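Local coordinates for protein acyl-CoA thioesterase II TesB2 (Mycobacterium marinum, PDB 3U0A) that probably hydrolyses fatty acyl-CoA thioesters to free fatty acid and coenzyme A, at residues G248-K256 with A267-R275. Sequence-based numbering, arbitrary orientation.
Sequences GGRALTHGK and AVMQEGLTR. With SO4 (sulfate ion), chain L.
A chi1 of -173° and an extended chain carry the carboxylate of E271 to R250, whose own chain bends at chi3 (-50°) and turns NE to meet it. The two belong to the antiparallel hairpin of strands 250-259 and 264-275 in the C-terminal hot-dog domain. R250 NE gives a salt bridge to E271 OE2 at 3.0 Å, arriving from above the carboxylate, whose plane stands nearly perpendicular to the guanidinium. Both charges have further partners in the second subunit: R250 NH1 hydrogen-bonds Q111 OE1 there, and E271 OE1 makes a weak hydrogen bond to H60. L252, on the face of the sheet that E271 occupies, lays CD1 3.8 Å from E271 CB, and its CD2 meets M269 CE, while its side chain packs on W226 of that subunit, a place suited to a branched apolar residue. Next along, M269 bends at chi2, which sets SD at the edge of the H254 ring, 4.4 Å from its centroid. The helix-facing side carries T253 and Q270, the latter touching D198 of helix 186-200. T253 turns its hydroxyl back to the neighbouring strand, a threonine's advantage here: Q270 O accepts from both T253 N at 2.8 Å and T253 OG1 at 3.0 Å.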
loop_
_atom_site.group_PDB
_atom_site.type_symbol
_atom_site.label_atom_id
_atom_site.label_comp_id
_atom_site.label_asym_id
_atom_site.label_seq_id
_atom_site.Cartn_x
_atom_site.Cartn_y
_atom_site.Cartn_z
ATOM N N GLY A 248 10.190 -13.449 -9.216
ATOM C CA GLY A 248 8.982 -14.177 -9.641
ATOM C C GLY A 248 8.214 -13.473 -10.755
ATOM O O GLY A 248 7.018 -13.735 -10.949
ATOM N N GLY A 249 8.905 -12.580 -11.467
ATOM C CA GLY A 249 8.302 -11.805 -12.529
ATOM C C GLY A 249 7.723 -10.490 -12.053
ATOM O O GLY A 249 6.978 -9.825 -12.777
ATOM N N ARG A 250 8.060 -10.103 -10.831
ATOM C CA ARG A 250 7.469 -8.917 -10.236
ATOM C C ARG A 250 8.582 -8.080 -9.675
ATOM O O ARG A 250 9.701 -8.551 -9.544
ATOM C CB ARG A 250 6.431 -9.275 -9.123
ATOM C CG ARG A 250 5.351 -10.229 -9.570
ATOM C CD ARG A 250 4.176 -10.360 -8.587
ATOM N NE ARG A 250 4.582 -10.604 -7.216
ATOM C CZ ARG A 250 5.153 -11.706 -6.762
ATOM N NH1 ARG A 250 5.418 -12.720 -7.547
ATOM N NH2 ARG A 250 5.493 -11.762 -5.506
ATOM N N ALA A 251 8.248 -6.837 -9.352
ATOM C CA ALA A 251 9.154 -5.927 -8.699
ATOM C C ALA A 251 8.300 -5.060 -7.814
ATOM O O ALA A 251 7.247 -4.625 -8.216
ATOM C CB ALA A 251 9.910 -5.082 -9.712
ATOM N N LEU A 252 8.755 -4.809 -6.605
ATOM C CA LEU A 252 8.094 -3.906 -5.733
ATOM C C LEU A 252 8.893 -2.642 -5.693
ATOM O O LEU A 252 10.124 -2.670 -5.691
ATOM C CB LEU A 252 8.012 -4.491 -4.343
ATOM C CG LEU A 252 7.113 -3.756 -3.366
ATOM C CD1 LEU A 252 5.680 -3.729 -3.903
ATOM C CD2 LEU A 252 7.220 -4.422 -2.006
ATOM N N THR A 253 8.173 -1.526 -5.669
ATOM C CA THR A 253 8.770 -0.211 -5.538
ATOM C C THR A 253 8.006 0.636 -4.510
ATOM O O THR A 253 6.911 0.310 -4.051
ATOM C CB THR A 253 8.881 0.483 -6.916
ATOM O OG1 THR A 253 7.579 0.781 -7.445
ATOM C CG2 THR A 253 9.660 -0.418 -7.900
ATOM N N HIS A 254 8.641 1.728 -4.133
ATOM C CA HIS A 254 8.273 2.472 -2.939
ATOM C C HIS A 254 8.845 3.842 -3.005
ATOM O O HIS A 254 10.035 4.002 -3.356
ATOM C CB HIS A 254 8.854 1.788 -1.714
ATOM C CG HIS A 254 8.713 2.599 -0.458
ATOM N ND1 HIS A 254 7.548 2.721 0.186
ATOM C CD2 HIS A 254 9.640 3.387 0.240
ATOM C CE1 HIS A 254 7.714 3.521 1.263
ATOM N NE2 HIS A 254 8.994 3.929 1.289
ATOM N N GLY A 255 8.061 4.847 -2.623
ATOM C CA GLY A 255 8.640 6.159 -2.506
ATOM C C GLY A 255 7.957 7.144 -1.607
ATOM O O GLY A 255 6.822 6.927 -1.209
ATOM N N LYS A 256 8.677 8.237 -1.322
ATOM C CA LYS A 256 8.183 9.356 -0.533
ATOM C C LYS A 256 8.412 10.641 -1.302
ATOM O O LYS A 256 9.387 10.789 -1.997
ATOM C CB LYS A 256 8.919 9.455 0.795
ATOM C CG LYS A 256 9.231 8.132 1.428
ATOM C CD LYS A 256 9.280 8.264 2.941
ATOM C CE LYS A 256 9.447 6.892 3.610
ATOM N NZ LYS A 256 10.818 6.322 3.442
ATOM N N ALA A 267 3.411 9.291 0.413
ATOM C CA ALA A 267 4.112 8.013 0.372
ATOM C C ALA A 267 3.418 7.146 -0.641
ATOM O O ALA A 267 2.209 7.250 -0.812
ATOM C CB ALA A 267 4.105 7.330 1.724
ATOM N N VAL A 268 4.177 6.326 -1.356
ATOM C CA VAL A 268 3.593 5.444 -2.361
ATOM C C VAL A 268 4.292 4.101 -2.335
ATOM O O VAL A 268 5.506 4.039 -2.186
ATOM C CB VAL A 268 3.741 5.991 -3.806
ATOM C CG1 VAL A 268 3.155 5.013 -4.806
ATOM C CG2 VAL A 268 3.101 7.369 -3.971
ATOM N N MET A 269 3.515 3.032 -2.488
ATOM C CA MET A 269 4.038 1.709 -2.824
ATOM C C MET A 269 3.330 1.206 -4.065
ATOM O O MET A 269 2.136 1.399 -4.191
ATOM C CB MET A 269 3.767 0.760 -1.700
ATOM C CG MET A 269 4.696 0.977 -0.535
ATOM S SD MET A 269 6.060 -0.138 -0.810
ATOM C CE MET A 269 5.693 -1.421 0.376
ATOM N N GLN A 270 4.076 0.553 -4.959
ATOM C CA GLN A 270 3.550 0.027 -6.200
ATOM C C GLN A 270 4.324 -1.194 -6.625
ATOM O O GLN A 270 5.560 -1.215 -6.601
ATOM C CB GLN A 270 3.629 1.093 -7.278
ATOM C CG GLN A 270 3.212 0.696 -8.682
ATOM C CD GLN A 270 2.915 1.922 -9.547
ATOM O OE1 GLN A 270 3.657 2.903 -9.493
ATOM N NE2 GLN A 270 1.831 1.888 -10.319
ATOM N N GLU A 271 3.573 -2.224 -6.991
ATOM C CA GLU A 271 4.145 -3.432 -7.547
ATOM C C GLU A 271 3.898 -3.438 -9.080
ATOM O O GLU A 271 2.864 -2.964 -9.549
ATOM C CB GLU A 271 3.536 -4.652 -6.862
ATOM C CG GLU A 271 4.206 -5.952 -7.254
ATOM C CD GLU A 271 3.742 -7.142 -6.423
ATOM O OE1 GLU A 271 2.488 -7.337 -6.251
ATOM O OE2 GLU A 271 4.653 -7.883 -5.954
ATOM N N GLY A 272 4.841 -3.968 -9.845
ATOM C CA GLY A 272 4.703 -4.098 -11.281
ATOM C C GLY A 272 5.073 -5.481 -11.784
ATOM O O GLY A 272 5.738 -6.261 -11.099
ATOM N N LEU A 273 4.627 -5.786 -12.993
ATOM C CA LEU A 273 5.126 -6.934 -13.728
ATOM C C LEU A 273 6.524 -6.599 -14.208
ATOM O O LEU A 273 6.751 -5.517 -14.693
ATOM C CB LEU A 273 4.205 -7.258 -14.915
ATOM C CG LEU A 273 4.465 -8.560 -15.657
ATOM C CD1 LEU A 273 4.090 -9.763 -14.807
ATOM C CD2 LEU A 273 3.695 -8.521 -16.960
ATOM N N THR A 274 7.476 -7.506 -14.002
ATOM C CA THR A 274 8.792 -7.372 -14.583
ATOM C C THR A 274 9.252 -8.777 -14.914
ATOM O O THR A 274 10.109 -9.357 -14.248
ATOM C CB THR A 274 9.775 -6.631 -13.674
ATOM O OG1 THR A 274 9.800 -7.267 -12.417
ATOM C CG2 THR A 274 9.403 -5.165 -13.495
ATOM N N ARG A 275 8.643 -9.287 -15.980
ATOM C CA ARG A 275 8.643 -10.694 -16.318
ATOM C C ARG A 275 9.464 -11.084 -17.570
ATOM O O ARG A 275 9.331 -10.498 -18.628
ATOM C CB ARG A 275 7.190 -11.161 -16.505
ATOM C CG ARG A 275 7.017 -12.657 -16.759
ATOM C CD ARG A 275 5.563 -13.047 -16.696
ATOM N NE ARG A 275 4.835 -12.403 -17.788
ATOM C CZ ARG A 275 3.516 -12.250 -17.879
ATOM N NH1 ARG A 275 3.022 -11.632 -18.951
ATOM N NH2 ARG A 275 2.694 -12.678 -16.926
HETATM S S SO4 L . 12.415 2.748 3.931
HETATM O O1 SO4 L . 10.944 3.015 3.855
HETATM O O2 SO4 L . 12.672 1.256 4.121
HETATM O O3 SO4 L . 13.050 3.313 2.692
HETATM O O4 SO4 L . 12.928 3.466 5.157
HETATM O O HOH W 1 4.586 -9.169 -3.831
#